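Local coordinates for N(G),N(G)-dimethylarginine dimethylaminohydrolase (Pseudomonas aeruginosa, PDB 3RHY), which hydrolyses N-omega-methylated arginines, converting asymmetric dimethylarginine and monomethylarginine to L-citrulline with release of dimethylamine or methylamine, at residues A[43-48]-A[211-216]; A[204-209]-A[249-254]. One frame throughout, in Å; residues are numbered along the deposited sequence.

How the interactions relate
Both interactions reach the small sheet in which strands 206-208 and 211-215 are neighbours, but from different places. Interaction 1 is partly buried, toward the outside of the chain, and joins strand 211-215 to the loop after helix 28-42 through a salt bridge, a backbone carbonyl and a water. Interaction 2 is buried near the centre, where segment 204-209 lies beside the C-terminal segment; here the segments meet by van der Waals contact, a methyl over a guanidinium face, and the N-H groups of R253 are used within its own segment and by residues outside the pair. The two are joined directly: N209 ND2 probably hydrogen-bonds C45 O (2.8 Å), and I213 N probably hydrogen-bonds I206 O (2.9 Å).

Interaction 1. Residues A[43-48]-A[211-216]; sequences QTCDVD and RVIMPA
R211 NH1 is shared by two oxygens of the 43-48 loop. D46 OD2 lies 3.0 Å from R211 NH1 in a salt bridge with an N-H...O angle of 154°, while the bond from the same nitrogen to T44 O is weak and bent. The carboxylate does not lie flat against the guanidinium: the two planes stand 77° apart, and OD2 is met from above the carboxylate plane. The bridge runs through this one oxygen. Water 1 sits in the plane of the guanidinium at its edge, accepting from R211 NE at 2.9 Å and donating to T44 O. Backbone packing adds to this, with C45 CA 3.6 Å above the guanidinium plane and displaced toward its rim. A bend at chi2 (84°) turns the arginine chain alongside C45, whose SG lies 4.1 Å from R211 CG and 4.3 Å from I213 CD1. I213 also rests on A41 and L42, tying strand 211-215 to the end of helix 28-42. Bound by one carboxylate oxygen, a carbonyl, a water and, through NH2, the backbone O of N209, the guanidinium probably stays charged and ties this loop to the start of the strand.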
loop_
_atom_site.group_PDB
_atom_site.type_symbol
_atom_site.label_atom_id
_atom_site.label_comp_id
_atom_site.label_asym_id
_atom_site.label_seq_id
_atom_site.Cartn_x
_atom_site.Cartn_y
_atom_site.Cartn_z
ATOM N N GLN A 43 0.942 -16.278 3.477
ATOM C CA GLN A 43 1.001 -17.652 2.984
ATOM C C GLN A 43 -0.274 -18.444 3.266
ATOM O O GLN A 43 -0.468 -19.528 2.704
ATOM C CB GLN A 43 2.197 -18.390 3.603
ATOM C CG GLN A 43 3.472 -18.342 2.780
ATOM C CD GLN A 43 4.657 -18.964 3.506
ATOM O OE1 GLN A 43 5.295 -18.321 4.334
ATOM N NE2 GLN A 43 4.945 -20.223 3.204
ATOM N N THR A 44 -1.139 -17.919 4.133
ATOM C CA THR A 44 -2.381 -18.616 4.476
ATOM C C THR A 44 -3.596 -17.993 3.814
ATOM O O THR A 44 -4.725 -18.403 4.080
ATOM C CB THR A 44 -2.671 -18.596 6.004
ATOM O OG1 THR A 44 -3.006 -17.262 6.405
ATOM C CG2 THR A 44 -1.471 -19.080 6.794
ATOM N N CYS A 45 -3.372 -17.013 2.949
ATOM C CA CYS A 45 -4.473 -16.322 2.304
ATOM C C CYS A 45 -4.889 -16.816 0.919
ATOM O O CYS A 45 -5.555 -16.100 0.173
ATOM C CB CYS A 45 -4.145 -14.831 2.272
ATOM S SG CYS A 45 -3.877 -14.156 3.950
ATOM N N ASP A 46 -4.513 -18.050 0.592
ATOM C CA ASP A 46 -4.849 -18.655 -0.696
ATOM C C ASP A 46 -4.448 -17.771 -1.883
ATOM O O ASP A 46 -5.267 -17.439 -2.748
ATOM C CB ASP A 46 -6.350 -18.985 -0.769
ATOM C CG ASP A 46 -6.752 -20.136 0.156
ATOM O OD1 ASP A 46 -6.131 -21.222 0.082
ATOM O OD2 ASP A 46 -7.704 -19.955 0.951
ATOM N N VAL A 47 -3.178 -17.384 -1.902
ATOM C CA VAL A 47 -2.607 -16.571 -2.964
ATOM C C VAL A 47 -1.191 -17.092 -3.114
ATOM O O VAL A 47 -0.674 -17.745 -2.202
ATOM C CB VAL A 47 -2.511 -15.065 -2.571
ATOM C CG1 VAL A 47 -3.891 -14.427 -2.558
ATOM C CG2 VAL A 47 -1.841 -14.922 -1.195
ATOM N N ASP A 48 -0.565 -16.853 -4.261
ATOM C CA ASP A 48 0.817 -17.272 -4.382
ATOM C C ASP A 48 1.630 -16.022 -4.103
ATOM O O ASP A 48 1.144 -14.903 -4.288
ATOM C CB ASP A 48 1.146 -17.873 -5.760
ATOM C CG ASP A 48 0.612 -17.056 -6.922
ATOM O OD1 ASP A 48 0.751 -15.817 -6.921
ATOM O OD2 ASP A 48 0.067 -17.676 -7.858
ATOM N N ARG A 211 -9.524 -11.946 4.679
ATOM C CA ARG A 211 -8.636 -11.888 5.837
ATOM C C ARG A 211 -8.220 -10.434 5.891
ATOM O O ARG A 211 -8.224 -9.745 4.868
ATOM C CB ARG A 211 -7.369 -12.723 5.667
ATOM C CG ARG A 211 -7.531 -14.225 5.768
ATOM C CD ARG A 211 -7.963 -14.815 4.451
ATOM N NE ARG A 211 -7.606 -16.226 4.370
ATOM C CZ ARG A 211 -8.011 -17.044 3.404
ATOM N NH1 ARG A 211 -7.634 -18.311 3.409
ATOM N NH2 ARG A 211 -8.805 -16.594 2.445
ATOM N N VAL A 212 -7.881 -9.964 7.082
ATOM C CA VAL A 212 -7.429 -8.598 7.261
ATOM C C VAL A 212 -6.157 -8.678 8.076
ATOM O O VAL A 212 -6.200 -9.014 9.255
ATOM C CB VAL A 212 -8.435 -7.740 8.048
ATOM C CG1 VAL A 212 -7.815 -6.381 8.354
ATOM C CG2 VAL A 212 -9.715 -7.552 7.247
ATOM N N ILE A 213 -5.023 -8.402 7.441
ATOM C CA ILE A 213 -3.753 -8.425 8.152
ATOM C C ILE A 213 -3.506 -7.030 8.714
ATOM O O ILE A 213 -3.546 -6.036 7.990
ATOM C CB ILE A 213 -2.585 -8.849 7.222
ATOM C CG1 ILE A 213 -2.749 -10.323 6.828
ATOM C CG2 ILE A 213 -1.249 -8.635 7.927
ATOM C CD1 ILE A 213 -1.825 -10.780 5.709
ATOM N N MET A 214 -3.254 -6.965 10.015
ATOM C CA MET A 214 -3.037 -5.690 10.683
ATOM C C MET A 214 -1.829 -5.738 11.606
ATOM O O MET A 214 -1.384 -6.807 12.009
ATOM C CB MET A 214 -4.271 -5.342 11.508
ATOM C CG MET A 214 -4.466 -6.269 12.704
ATOM S SD MET A 214 -5.848 -5.779 13.765
ATOM C CE MET A 214 -5.182 -4.242 14.499
ATOM N N PRO A 215 -1.290 -4.568 11.965
ATOM C CA PRO A 215 -0.128 -4.530 12.855
ATOM C C PRO A 215 -0.518 -5.022 14.240
ATOM O O PRO A 215 -1.628 -4.767 14.696
ATOM C CB PRO A 215 0.256 -3.057 12.854
ATOM C CG PRO A 215 -1.056 -2.367 12.648
ATOM C CD PRO A 215 -1.698 -3.207 11.576
ATOM N N ALA A 216 0.382 -5.738 14.902
ATOM C CA ALA A 216 0.084 -6.238 16.235
ATOM C C ALA A 216 0.170 -5.103 17.260
ATOM O O ALA A 216 0.981 -4.189 17.114
ATOM C CB ALA A 216 1.055 -7.354 16.602
HETATM O O HOH W 1 -6.010 -17.407 6.489
#

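Interaction 2. Residues A[204-209]-A[249-254]; sequences NCIWVN and CMSLRF. With HM3 ((4-chloropyridin-2-yl)methanol), chain C.
The active-site end of the C-terminal segment, where C249 is the assigned nucleophile, borders segment 204-209. C249 SG is covalently joined to C4 of the pyridine inhibitor at 1.8 Å, the carbon that carried chlorine in the free compound, and N204 lies on the flank of this sulfur. From there the segments run on together, their end-to-end directions only 20° apart, to V208 and R253, whose CA atoms are 8.0 Å apart. The middle of the contact is I206 on R253: I206 CG2 sits over the centre of one guanidinium face, 3.8 Å from R253 CZ, and the two side chains cross at about a right angle. V208 CG2 touches the aliphatic part of the same arginine, 4.2 Å from R253 CD. The contact sits within the pentein fold, the alpha/beta propeller of the DDAH family, in which small sheets are set around a central active site: strand 206-208 is an edge strand beside 211-215, strand 252-253 an edge strand beside 4-8, and the contact joins the two sheets. R253 is bent at chi3 (-69°), which folds its guanidinium back over its own segment. R253 NH2 donates to S251 OG at 2.9 Å, with the oxygen in the guanidinium plane, and also to the backbone O of S248, while NH1 forms a salt bridge with E65, an inferred substrate-binding residue. S251 OG is in turn hydrogen-bonded to Y38 OH, and Y38 packs against I206 as well.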
loop_
_atom_site.group_PDB
_atom_site.type_symbol
_atom_site.label_atom_id
_atom_site.label_comp_id
_atom_site.label_asym_id
_atom_site.label_seq_id
_atom_site.Cartn_x
_atom_site.Cartn_y
_atom_site.Cartn_z
ATOM N N ASN A 204 -3.734 1.581 8.887
ATOM C CA ASN A 204 -3.138 0.971 7.708
ATOM C C ASN A 204 -3.243 -0.538 7.853
ATOM O O ASN A 204 -2.453 -1.160 8.564
ATOM C CB ASN A 204 -1.665 1.379 7.570
ATOM C CG ASN A 204 -1.008 0.802 6.313
ATOM O OD1 ASN A 204 -0.193 1.463 5.665
ATOM N ND2 ASN A 204 -1.348 -0.437 5.975
ATOM N N CYS A 205 -4.237 -1.112 7.178
ATOM C CA CYS A 205 -4.483 -2.547 7.203
ATOM C C CYS A 205 -4.720 -3.039 5.785
ATOM O O CYS A 205 -5.045 -2.255 4.896
ATOM C CB CYS A 205 -5.722 -2.861 8.047
ATOM S SG CYS A 205 -5.508 -2.588 9.808
ATOM N N ILE A 206 -4.564 -4.339 5.567
ATOM C CA ILE A 206 -4.799 -4.863 4.235
ATOM C C ILE A 206 -5.790 -6.001 4.201
ATOM O O ILE A 206 -5.692 -6.963 4.963
ATOM C CB ILE A 206 -3.498 -5.343 3.554
ATOM C CG1 ILE A 206 -2.811 -6.412 4.409
ATOM C CG2 ILE A 206 -2.605 -4.154 3.282
ATOM C CD1 ILE A 206 -1.635 -7.070 3.730
ATOM N N TRP A 207 -6.755 -5.870 3.308
ATOM C CA TRP A 207 -7.754 -6.898 3.116
ATOM C C TRP A 207 -7.133 -7.867 2.109
ATOM O O TRP A 207 -6.562 -7.441 1.100
ATOM C CB TRP A 207 -9.027 -6.286 2.531
ATOM C CG TRP A 207 -10.102 -7.285 2.216
ATOM C CD1 TRP A 207 -11.105 -7.703 3.045
ATOM C CD2 TRP A 207 -10.274 -7.999 0.983
ATOM N NE1 TRP A 207 -11.894 -8.632 2.408
ATOM C CE2 TRP A 207 -11.408 -8.834 1.140
ATOM C CE3 TRP A 207 -9.583 -8.017 -0.237
ATOM C CZ2 TRP A 207 -11.865 -9.677 0.120
ATOM C CZ3 TRP A 207 -10.038 -8.859 -1.253
ATOM C CH2 TRP A 207 -11.170 -9.676 -1.066
ATOM N N VAL A 208 -7.221 -9.159 2.398
ATOM C CA VAL A 208 -6.698 -10.186 1.504
ATOM C C VAL A 208 -7.626 -11.405 1.558
ATOM O O VAL A 208 -7.511 -12.246 2.442
ATOM C CB VAL A 208 -5.247 -10.620 1.894
ATOM C CG1 VAL A 208 -4.697 -11.602 0.868
ATOM C CG2 VAL A 208 -4.336 -9.407 1.974
ATOM N N ASN A 209 -8.555 -11.482 0.611
ATOM C CA ASN A 209 -9.490 -12.596 0.534
ATOM C C ASN A 209 -10.230 -12.848 1.842
ATOM O O ASN A 209 -10.207 -13.951 2.395
ATOM C CB ASN A 209 -8.749 -13.859 0.081
ATOM C CG ASN A 209 -8.078 -13.668 -1.257
ATOM O OD1 ASN A 209 -8.556 -12.895 -2.079
ATOM N ND2 ASN A 209 -6.974 -14.373 -1.490
ATOM N N CYS A 249 2.157 -1.273 2.674
ATOM C CA CYS A 249 3.367 -0.848 1.961
ATOM C C CYS A 249 4.267 -1.970 1.480
ATOM O O CYS A 249 4.943 -1.840 0.466
ATOM C CB CYS A 249 4.232 0.058 2.857
ATOM S SG CYS A 249 3.377 1.471 3.619
ATOM N N MET A 250 4.273 -3.067 2.219
ATOM C CA MET A 250 5.161 -4.175 1.929
ATOM C C MET A 250 4.756 -5.224 0.903
ATOM O O MET A 250 5.404 -6.257 0.790
ATOM C CB MET A 250 5.527 -4.844 3.248
ATOM C CG MET A 250 5.984 -3.837 4.293
ATOM S SD MET A 250 6.585 -4.634 5.769
ATOM C CE MET A 250 5.122 -4.739 6.715
ATOM N N SER A 251 3.698 -4.972 0.150
ATOM C CA SER A 251 3.297 -5.933 -0.853
ATOM C C SER A 251 2.425 -5.311 -1.915
ATOM O O SER A 251 1.915 -4.193 -1.758
ATOM C CB SER A 251 2.561 -7.110 -0.207
ATOM O OG SER A 251 1.354 -6.688 0.400
ATOM N N LEU A 252 2.292 -6.047 -3.013
ATOM C CA LEU A 252 1.469 -5.666 -4.153
ATOM C C LEU A 252 0.437 -6.784 -4.128
ATOM O O LEU A 252 0.786 -7.948 -3.922
ATOM C CB LEU A 252 2.296 -5.704 -5.442
ATOM C CG LEU A 252 2.636 -4.414 -6.214
ATOM C CD1 LEU A 252 2.448 -3.177 -5.363
ATOM C CD2 LEU A 252 4.065 -4.510 -6.724
ATOM N N ARG A 253 -0.830 -6.439 -4.316
ATOM C CA ARG A 253 -1.887 -7.435 -4.249
ATOM C C ARG A 253 -2.822 -7.327 -5.443
ATOM O O ARG A 253 -3.367 -6.269 -5.710
ATOM C CB ARG A 253 -2.655 -7.233 -2.936
ATOM C CG ARG A 253 -1.741 -7.212 -1.693
ATOM C CD ARG A 253 -2.434 -6.629 -0.455
ATOM N NE ARG A 253 -2.690 -5.193 -0.587
ATOM C CZ ARG A 253 -1.780 -4.241 -0.392
ATOM N NH1 ARG A 253 -2.114 -2.963 -0.540
ATOM N NH2 ARG A 253 -0.540 -4.557 -0.030
ATOM N N PHE A 254 -3.008 -8.424 -6.167
ATOM C CA PHE A 254 -3.884 -8.393 -7.334
ATOM C C PHE A 254 -4.379 -9.778 -7.754
ATOM O O PHE A 254 -4.059 -10.770 -7.061
ATOM C CB PHE A 254 -3.157 -7.720 -8.500
ATOM C CG PHE A 254 -1.862 -8.394 -8.879
ATOM C CD1 PHE A 254 -1.821 -9.316 -9.918
ATOM C CD2 PHE A 254 -0.689 -8.110 -8.190
ATOM C CE1 PHE A 254 -0.629 -9.943 -10.269
ATOM C CE2 PHE A 254 0.513 -8.734 -8.531
ATOM C CZ PHE A 254 0.542 -9.652 -9.575
ATOM O OXT PHE A 254 -5.097 -9.849 -8.775
HETATM C C1 HM3 C . 4.904 6.440 4.193
HETATM N N1 HM3 C . 6.320 4.782 3.005
HETATM C C2 HM3 C . 5.152 5.048 3.608
HETATM C C3 HM3 C . 4.166 4.072 3.699
HETATM C C4 HM3 C . 4.402 2.813 3.158
HETATM C C5 HM3 C . 5.624 2.578 2.542
HETATM C C6 HM3 C . 6.572 3.596 2.483
HETATM O O1 HM3 C . 5.487 7.450 3.365
#